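Local coordinates for NIF3-related protein (Bacillus cereus, PDB 2GX8) that is of unknown function but binds a pair of zinc ions in a dimetal site shared by the Nif3 family and carries an additional, probably regulatory, domain, at residues Glu76-Ala81 / Asn119-Tyr124; Pro94-Pro99 / Lys107-Ile112; Ile69-Thr74 / Leu389-Phe394. All coordinates share one frame; numbering follows the deposited sequence.

Contact 1 (Glu76-Ala81 / Asn119-Tyr124); sequences EVVDEA and NDIAIY
Ile121 reaches across to segment 76-81 of helix 75-84 with the end of its side chain, and its CD1 methyl does all the touching. CG1 stands anti to the carbonyl carbon (chi1 -65°) and CD1 continues in a fully extended line (chi2 180°), which carries the methyl well beyond the backbone of Ile121. There it meets one branch of Val78, with CD1 of Ile121 3.7 Å from CG1 of Val78, the two side chains running at a slant to one another. One helical turn further along, Ala81 offers its CB to the same methyl, at 4.2 Å from Ile121 CD1. The isoleucine tip thus rests against two residues three apart on one helix face, a purely apolar meeting of buried groups.

Just before Ile121, the helix 108-118 closes in a Schellman motif whose C-prime residue, Asp120, has positive phi and turns the chain into the strand 122-125. Val78 also packs on Ile112 and Cys116 of that helix, while Ala81 and Ile121 both lie on Ile89 of the neighbouring parallel strand 88-91, so that the helices 75-84 and 108-118 share one layer over the sheet.

Contact 2 (Pro94-Pro99 / Lys107-Ile112); sequences PLIFNP and KAYGKI
The phenolic oxygen of Tyr109 is held at two points by the loop 94-99. Its OH donates to the main-chain O of Leu95 in a short bond of 2.6 Å, and a water that donates to Tyr109 OH at 3.0 Å also donates to Asn98 O, at 2.9 Å. Leu95 O lies at the edge of the tyrosine ring, close to its plane, whereas seen from the carbonyl the donor arrives bent, at a C=O...O angle of 134°, and tilted 32° from the carbonyl plane. With CG anti to the backbone N (chi1 180°), the ring extends from the helix segment toward the loop.

Both segments belong to a beta-alpha-beta unit: the chain leaves strand 88-91, passes through the loop, follows helix 108-118 and returns in the parallel strand 122-125. The tyrosine therefore ties the connecting loop back to the helix it leads into. Next to this polar link, Leu95 CD1 touches both Tyr109 and Ile112, 3.9 Å from Tyr109 CE1 at the ring rim and 3.9 Å from Ile112 CG2, and in both pairs the side chains meet at a slant. Ile96 crosses the tyrosine at about a right angle, its CG1 4.1 Å from Tyr109 OH. On the assembly side, Met347 of the third subunit packs on Tyr109 and Ile112, and Leu100 of the second subunit packs on Ile96.

Contact 3 (Ile69-Thr74 / Leu389-Phe394); sequences IALDVT and LHTDPF
Thr391 contributes most of the surface buried here, and its two branches do different work against Asp72 and Thr74. The hydroxyl branch donates to the carboxylate of Asp72, with Thr391 OG1 2.8 Å from Asp72 OD2. It meets that oxygen on its anti lone pair, the side turned away from OD1, and the two side chains approach aslant. The methyl branch goes to the other neighbour, where Thr391 CG2 lies 4.0 Å from Thr74 CG2. In Thr391 the hydroxyl sits between the backbone N and the carbonyl carbon (chi1 57°), a rotation that sends the methyl off anti to the carbonyl carbon and so divides the polar and apolar contacts between two residues.

Asp72 is buried, and its carboxylate has partners on both oxygens: OD1 is hydrogen-bonded to His93 ND1, and OD2, besides Thr391, to Tyr339 OH of the third subunit. These partners probably help hold the carboxylate plane steady. The hydroxyl of Thr74 is engaged separately: it caps helix 75-84 through a weak hydrogen bond to Val77 N.

His93 is itself a zinc ligand, together with His357 and Glu360, so Asp72 is a second-shell residue behind a first-shell histidine. The use of ND1 toward Asp72 is consistent with zinc binding through the other ring nitrogen, a carboxylate-histidine-zinc pairing common in zinc sites and found here beside the dimetal centre of the Nif3 family.

Overall arrangement
The three contacts illustrate how chemistry follows position around one alpha/beta sheet. Contact 1 is wholly buried and apolar, whereas contacts 2 and 3 are partly buried, and each combines a hydrogen bond with methyl packing. Helix 75-84 connects contacts 1 and 3: it supplies one side of contact 1 and is capped by Thr74 of contact 3, while Ile123 of contact 1 packs on Leu95 of contact 2. Contact 2 joins neighbours in the chain, while contact 3 brings together segments more than 300 residues apart. Both meet the third subunit; in contact 3 a hydrogen bond runs from Asp72 to a zinc ligand, whereas the side chain of Leu95 in contact 2 lies about 13 Å from a zinc ion.

Contact 1 (Glu76-Ala81 / Asn119-Tyr124)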
loop_
_atom_site.group_PDB
_atom_site.type_symbol
_atom_site.label_atom_id
_atom_site.label_comp_id
_atom_site.label_asym_id
_atom_site.label_seq_id
_atom_site.Cartn_x
_atom_site.Cartn_y
_atom_site.Cartn_z
ATOM N N GLU C 76 5.587 -0.380 39.634
ATOM C CA GLU C 76 6.087 0.267 40.845
ATOM C C GLU C 76 5.626 1.711 40.896
ATOM O O GLU C 76 5.432 2.254 41.982
ATOM C CB GLU C 76 7.614 0.185 40.975
ATOM C CG GLU C 76 8.210 -1.197 41.279
ATOM C CD GLU C 76 8.217 -2.170 40.083
ATOM O OE1 GLU C 76 8.084 -1.726 38.917
ATOM O OE2 GLU C 76 8.373 -3.397 40.314
ATOM N N VAL C 77 5.467 2.335 39.729
ATOM C CA VAL C 77 4.960 3.721 39.642
ATOM C C VAL C 77 3.470 3.763 40.047
ATOM O O VAL C 77 3.028 4.701 40.731
ATOM C CB VAL C 77 5.178 4.361 38.234
ATOM C CG1 VAL C 77 4.356 5.643 38.072
ATOM C CG2 VAL C 77 6.643 4.632 37.977
ATOM N N VAL C 78 2.714 2.734 39.638
ATOM C CA VAL C 78 1.301 2.609 39.993
ATOM C C VAL C 78 1.171 2.365 41.513
ATOM O O VAL C 78 0.289 2.947 42.154
ATOM C CB VAL C 78 0.545 1.527 39.140
ATOM C CG1 VAL C 78 -0.938 1.540 39.460
ATOM C CG2 VAL C 78 0.692 1.793 37.650
ATOM N N ASP C 79 2.055 1.537 42.090
ATOM C CA ASP C 79 2.054 1.310 43.543
ATOM C C ASP C 79 2.252 2.646 44.256
ATOM O O ASP C 79 1.685 2.868 45.325
ATOM C CB ASP C 79 3.184 0.377 44.025
ATOM C CG ASP C 79 3.012 -1.073 43.604
ATOM O OD1 ASP C 79 1.887 -1.516 43.265
ATOM O OD2 ASP C 79 4.037 -1.790 43.648
ATOM N N GLU C 80 3.070 3.519 43.663
ATOM C CA GLU C 80 3.384 4.825 44.251
ATOM C C GLU C 80 2.168 5.745 44.260
ATOM O O GLU C 80 1.940 6.495 45.209
ATOM C CB GLU C 80 4.518 5.488 43.486
ATOM C CG GLU C 80 5.063 6.739 44.155
ATOM C CD GLU C 80 6.112 7.442 43.321
ATOM O OE1 GLU C 80 7.013 8.077 43.918
ATOM O OE2 GLU C 80 6.047 7.337 42.073
ATOM N N ALA C 81 1.389 5.661 43.185
ATOM C CA ALA C 81 0.192 6.453 43.033
ATOM C C ALA C 81 -0.856 6.026 44.070
ATOM O O ALA C 81 -1.642 6.848 44.548
ATOM C CB ALA C 81 -0.343 6.308 41.631
ATOM N N ASN C 119 -7.979 -0.134 40.681
ATOM C CA ASN C 119 -7.794 0.943 41.636
ATOM C C ASN C 119 -8.301 2.287 41.169
ATOM O O ASN C 119 -7.919 3.305 41.741
ATOM C CB ASN C 119 -6.321 1.015 42.031
ATOM C CG ASN C 119 -5.909 -0.154 42.899
ATOM O OD1 ASN C 119 -6.270 -0.218 44.089
ATOM N ND2 ASN C 119 -5.148 -1.086 42.324
ATOM N N ASP C 120 -9.155 2.288 40.141
ATOM C CA ASP C 120 -9.740 3.527 39.596
ATOM C C ASP C 120 -8.677 4.603 39.310
ATOM O O ASP C 120 -8.881 5.775 39.645
ATOM C CB ASP C 120 -10.828 4.098 40.529
ATOM C CG ASP C 120 -12.016 3.170 40.696
ATOM O OD1 ASP C 120 -12.117 2.226 39.902
ATOM O OD2 ASP C 120 -12.879 3.396 41.607
ATOM N N ILE C 121 -7.550 4.201 38.710
ATOM C CA ILE C 121 -6.486 5.148 38.392
ATOM C C ILE C 121 -6.508 5.518 36.921
ATOM O O ILE C 121 -6.432 4.638 36.077
ATOM C CB ILE C 121 -5.102 4.605 38.728
ATOM C CG1 ILE C 121 -4.987 4.405 40.239
ATOM C CG2 ILE C 121 -3.995 5.578 38.226
ATOM C CD1 ILE C 121 -3.631 3.853 40.632
ATOM N N ALA C 122 -6.623 6.820 36.636
ATOM C CA ALA C 122 -6.666 7.315 35.283
ATOM C C ALA C 122 -5.234 7.477 34.785
ATOM O O ALA C 122 -4.356 7.888 35.534
ATOM C CB ALA C 122 -7.405 8.623 35.231
ATOM N N ILE C 123 -5.008 7.112 33.527
ATOM C CA ILE C 123 -3.692 7.194 32.917
ATOM C C ILE C 123 -3.828 8.119 31.708
ATOM O O ILE C 123 -4.598 7.859 30.782
ATOM C CB ILE C 123 -3.186 5.810 32.490
ATOM C CG1 ILE C 123 -3.085 4.862 33.691
ATOM C CG2 ILE C 123 -1.812 5.908 31.757
ATOM C CD1 ILE C 123 -2.116 5.338 34.751
ATOM N N TYR C 124 -3.071 9.211 31.731
ATOM C CA TYR C 124 -3.117 10.186 30.666
ATOM C C TYR C 124 -1.747 10.282 30.000
ATOM O O TYR C 124 -0.725 10.412 30.690
ATOM C CB TYR C 124 -3.572 11.536 31.255
ATOM C CG TYR C 124 -3.588 12.694 30.281
ATOM C CD1 TYR C 124 -2.427 13.452 30.061
ATOM C CD2 TYR C 124 -4.744 13.052 29.608
ATOM C CE1 TYR C 124 -2.409 14.511 29.198
ATOM C CE2 TYR C 124 -4.735 14.138 28.721
ATOM C CZ TYR C 124 -3.557 14.855 28.536
ATOM O OH TYR C 124 -3.493 15.918 27.679
#

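Contact 2 (Pro94-Pro99 / Lys107-Ile112)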
loop_
_atom_site.group_PDB
_atom_site.type_symbol
_atom_site.label_atom_id
_atom_site.label_comp_id
_atom_site.label_asym_id
_atom_site.label_seq_id
_atom_site.Cartn_x
_atom_site.Cartn_y
_atom_site.Cartn_z
ATOM N N PRO C 94 3.443 6.902 26.553
ATOM C CA PRO C 94 2.126 6.280 26.588
ATOM C C PRO C 94 2.196 4.865 27.169
ATOM O O PRO C 94 3.076 4.133 26.818
ATOM C CB PRO C 94 1.739 6.188 25.099
ATOM C CG PRO C 94 2.574 7.165 24.405
ATOM C CD PRO C 94 3.814 7.364 25.203
ATOM N N LEU C 95 1.285 4.505 28.056
ATOM C CA LEU C 95 1.210 3.118 28.555
ATOM C C LEU C 95 0.683 2.196 27.436
ATOM O O LEU C 95 1.168 1.090 27.259
ATOM C CB LEU C 95 0.341 3.027 29.804
ATOM C CG LEU C 95 -0.061 1.651 30.372
ATOM C CD1 LEU C 95 1.110 0.833 30.902
ATOM C CD2 LEU C 95 -1.079 1.900 31.485
ATOM N N ILE C 96 -0.307 2.651 26.683
ATOM C CA ILE C 96 -0.727 1.878 25.534
ATOM C C ILE C 96 -0.097 2.572 24.348
ATOM O O ILE C 96 -0.413 3.723 24.098
ATOM C CB ILE C 96 -2.243 1.919 25.312
ATOM C CG1 ILE C 96 -2.975 1.299 26.497
ATOM C CG2 ILE C 96 -2.616 1.182 24.021
ATOM C CD1 ILE C 96 -4.474 1.357 26.364
ATOM N N PHE C 97 0.815 1.913 23.640
ATOM C CA PHE C 97 1.372 2.516 22.436
ATOM C C PHE C 97 0.823 1.715 21.255
ATOM O O PHE C 97 0.114 2.249 20.419
ATOM C CB PHE C 97 2.905 2.592 22.424
ATOM C CG PHE C 97 3.431 3.502 21.335
ATOM C CD1 PHE C 97 3.406 4.889 21.508
ATOM C CD2 PHE C 97 3.873 2.981 20.115
ATOM C CE1 PHE C 97 3.838 5.740 20.506
ATOM C CE2 PHE C 97 4.318 3.827 19.085
ATOM C CZ PHE C 97 4.297 5.207 19.280
ATOM N N ASN C 98 1.151 0.432 21.192
ATOM C CA ASN C 98 0.530 -0.456 20.220
ATOM C C ASN C 98 -0.896 -0.688 20.762
ATOM O O ASN C 98 -1.067 -0.839 21.981
ATOM C CB ASN C 98 1.297 -1.775 20.137
ATOM C CG ASN C 98 2.722 -1.588 19.641
ATOM O OD1 ASN C 98 2.960 -0.912 18.628
ATOM N ND2 ASN C 98 3.684 -2.188 20.351
ATOM N N PRO C 99 -1.925 -0.650 19.889
ATOM C CA PRO C 99 -3.278 -0.871 20.373
ATOM C C PRO C 99 -3.448 -2.297 20.971
ATOM O O PRO C 99 -2.916 -3.271 20.421
ATOM C CB PRO C 99 -4.130 -0.698 19.105
ATOM C CG PRO C 99 -3.317 -0.018 18.174
ATOM C CD PRO C 99 -1.911 -0.392 18.444
ATOM N N LYS C 107 0.404 -11.675 32.627
ATOM C CA LYS C 107 1.671 -11.065 32.178
ATOM C C LYS C 107 1.969 -9.736 32.841
ATOM O O LYS C 107 1.048 -9.048 33.243
ATOM C CB LYS C 107 1.679 -10.921 30.652
ATOM C CG LYS C 107 1.477 -12.252 29.935
ATOM C CD LYS C 107 1.634 -12.093 28.449
ATOM C CE LYS C 107 1.249 -13.354 27.722
ATOM N NZ LYS C 107 1.261 -13.098 26.258
ATOM N N ALA C 108 3.259 -9.381 32.953
ATOM C CA ALA C 108 3.663 -8.133 33.635
ATOM C C ALA C 108 2.929 -6.894 33.154
ATOM O O ALA C 108 2.522 -6.053 33.948
ATOM C CB ALA C 108 5.152 -7.908 33.543
ATOM N N TYR C 109 2.769 -6.791 31.841
ATOM C CA TYR C 109 2.127 -5.642 31.228
ATOM C C TYR C 109 0.651 -5.555 31.519
ATOM O O TYR C 109 0.147 -4.481 31.838
ATOM C CB TYR C 109 2.360 -5.688 29.725
ATOM C CG TYR C 109 1.733 -4.542 28.979
ATOM C CD1 TYR C 109 2.177 -3.240 29.191
ATOM C CD2 TYR C 109 0.724 -4.753 28.051
ATOM C CE1 TYR C 109 1.641 -2.175 28.514
ATOM C CE2 TYR C 109 0.166 -3.682 27.363
ATOM C CZ TYR C 109 0.647 -2.391 27.595
ATOM O OH TYR C 109 0.148 -1.296 26.930
ATOM N N GLY C 110 -0.044 -6.694 31.409
ATOM C CA GLY C 110 -1.487 -6.762 31.659
ATOM C C GLY C 110 -1.794 -6.479 33.118
ATOM O O GLY C 110 -2.854 -5.953 33.433
ATOM N N LYS C 111 -0.861 -6.826 34.004
ATOM C CA LYS C 111 -0.981 -6.575 35.431
ATOM C C LYS C 111 -0.940 -5.079 35.766
ATOM O O LYS C 111 -1.474 -4.659 36.786
ATOM C CB LYS C 111 0.161 -7.264 36.184
ATOM C CG LYS C 111 0.029 -8.750 36.381
ATOM C CD LYS C 111 1.250 -9.247 37.115
ATOM C CE LYS C 111 1.005 -10.619 37.682
ATOM N NZ LYS C 111 0.411 -11.493 36.662
ATOM N N ILE C 112 -0.297 -4.282 34.927
ATOM C CA ILE C 112 -0.228 -2.830 35.149
ATOM C C ILE C 112 -1.579 -2.235 34.835
ATOM O O ILE C 112 -2.125 -1.461 35.619
ATOM C CB ILE C 112 0.834 -2.139 34.252
ATOM C CG1 ILE C 112 2.235 -2.652 34.585
ATOM C CG2 ILE C 112 0.794 -0.619 34.479
ATOM C CD1 ILE C 112 3.312 -2.190 33.622
HETATM O O HOH W 1 0.739 -1.710 24.052
#

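Contact 3 (Ile69-Thr74 / Leu389-Phe394)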
loop_
_atom_site.group_PDB
_atom_site.type_symbol
_atom_site.label_atom_id
_atom_site.label_comp_id
_atom_site.label_asym_id
_atom_site.label_seq_id
_atom_site.Cartn_x
_atom_site.Cartn_y
_atom_site.Cartn_z
ATOM N N ILE C 69 3.125 12.789 38.316
ATOM C CA ILE C 69 3.777 12.972 37.045
ATOM C C ILE C 69 4.804 11.841 36.909
ATOM O O ILE C 69 5.655 11.650 37.792
ATOM C CB ILE C 69 4.484 14.327 36.926
ATOM C CG1 ILE C 69 3.588 15.466 37.442
ATOM C CG2 ILE C 69 4.841 14.590 35.490
ATOM C CD1 ILE C 69 2.290 15.580 36.669
ATOM N N ALA C 70 4.720 11.103 35.802
ATOM C CA ALA C 70 5.640 9.990 35.541
ATOM C C ALA C 70 6.245 10.074 34.161
ATOM O O ALA C 70 5.717 10.772 33.298
ATOM C CB ALA C 70 4.904 8.641 35.688
ATOM N N LEU C 71 7.350 9.353 33.962
ATOM C CA LEU C 71 7.943 9.215 32.645
ATOM C C LEU C 71 7.393 7.885 32.066
ATOM O O LEU C 71 6.697 7.870 31.042
ATOM C CB LEU C 71 9.476 9.266 32.718
ATOM C CG LEU C 71 10.254 8.904 31.440
ATOM C CD1 LEU C 71 9.971 9.898 30.354
ATOM C CD2 LEU C 71 11.752 8.817 31.671
ATOM N N ASP C 72 7.658 6.780 32.762
ATOM C CA ASP C 72 7.191 5.455 32.385
ATOM C C ASP C 72 6.177 4.986 33.411
ATOM O O ASP C 72 6.417 5.159 34.618
ATOM C CB ASP C 72 8.381 4.506 32.420
ATOM C CG ASP C 72 9.479 4.950 31.494
ATOM O OD1 ASP C 72 9.133 5.153 30.314
ATOM O OD2 ASP C 72 10.669 5.094 31.916
ATOM N N VAL C 73 5.047 4.425 32.957
ATOM C CA VAL C 73 4.099 3.883 33.908
ATOM C C VAL C 73 4.397 2.417 34.119
ATOM O O VAL C 73 3.859 1.565 33.436
ATOM C CB VAL C 73 2.631 4.044 33.482
ATOM C CG1 VAL C 73 1.717 3.497 34.563
ATOM C CG2 VAL C 73 2.306 5.498 33.188
ATOM N N THR C 74 5.292 2.122 35.047
ATOM C CA THR C 74 5.644 0.736 35.380
ATOM C C THR C 74 4.737 0.366 36.540
ATOM O O THR C 74 4.019 1.224 37.049
ATOM C CB THR C 74 7.080 0.657 35.872
ATOM O OG1 THR C 74 7.203 1.461 37.053
ATOM C CG2 THR C 74 8.018 1.220 34.824
ATOM N N LEU C 389 10.588 7.150 41.603
ATOM C CA LEU C 389 11.141 5.918 41.084
ATOM C C LEU C 389 12.048 6.095 39.876
ATOM O O LEU C 389 11.775 6.874 38.972
ATOM C CB LEU C 389 10.023 4.923 40.805
ATOM C CG LEU C 389 9.185 4.789 42.076
ATOM C CD1 LEU C 389 8.128 3.747 41.891
ATOM C CD2 LEU C 389 10.053 4.467 43.306
ATOM N N HIS C 390 13.143 5.362 39.902
ATOM C CA HIS C 390 14.119 5.374 38.848
ATOM C C HIS C 390 13.704 4.315 37.806
ATOM O O HIS C 390 13.594 3.136 38.144
ATOM C CB HIS C 390 15.474 5.038 39.466
ATOM C CG HIS C 390 16.602 5.064 38.491
ATOM N ND1 HIS C 390 17.170 6.239 38.041
ATOM C CD2 HIS C 390 17.271 4.062 37.874
ATOM C CE1 HIS C 390 18.138 5.960 37.187
ATOM N NE2 HIS C 390 18.223 4.647 37.070
ATOM N N THR C 391 13.484 4.711 36.554
ATOM C CA THR C 391 13.025 3.738 35.556
ATOM C C THR C 391 13.945 3.468 34.368
ATOM O O THR C 391 13.473 3.024 33.328
ATOM C CB THR C 391 11.628 4.098 35.006
ATOM O OG1 THR C 391 11.669 5.422 34.461
ATOM C CG2 THR C 391 10.567 4.047 36.106
ATOM N N ASP C 392 15.241 3.721 34.527
ATOM C CA ASP C 392 16.206 3.435 33.495
ATOM C C ASP C 392 16.418 1.928 33.502
ATOM O O ASP C 392 16.802 1.351 34.524
ATOM C CB ASP C 392 17.522 4.126 33.840
ATOM C CG ASP C 392 18.481 4.262 32.641
ATOM O OD1 ASP C 392 19.504 4.945 32.824
ATOM O OD2 ASP C 392 18.220 3.742 31.526
ATOM N N PRO C 393 16.122 1.258 32.380
ATOM C CA PRO C 393 16.338 -0.209 32.340
ATOM C C PRO C 393 17.789 -0.642 32.315
ATOM O O PRO C 393 18.064 -1.806 32.568
ATOM C CB PRO C 393 15.663 -0.643 31.045
ATOM C CG PRO C 393 15.454 0.573 30.226
ATOM C CD PRO C 393 15.513 1.784 31.147
ATOM N N PHE C 394 18.706 0.291 32.065
ATOM C CA PHE C 394 20.147 0.021 31.926
ATOM C C PHE C 394 21.072 0.411 33.084
ATOM O O PHE C 394 20.907 1.464 33.691
ATOM C CB PHE C 394 20.706 0.787 30.717
ATOM C CG PHE C 394 20.039 0.464 29.433
ATOM C CD1 PHE C 394 19.157 1.371 28.850
ATOM C CD2 PHE C 394 20.280 -0.756 28.794
ATOM C CE1 PHE C 394 18.489 1.068 27.661
ATOM C CE2 PHE C 394 19.630 -1.063 27.595
ATOM C CZ PHE C 394 18.732 -0.149 27.026
#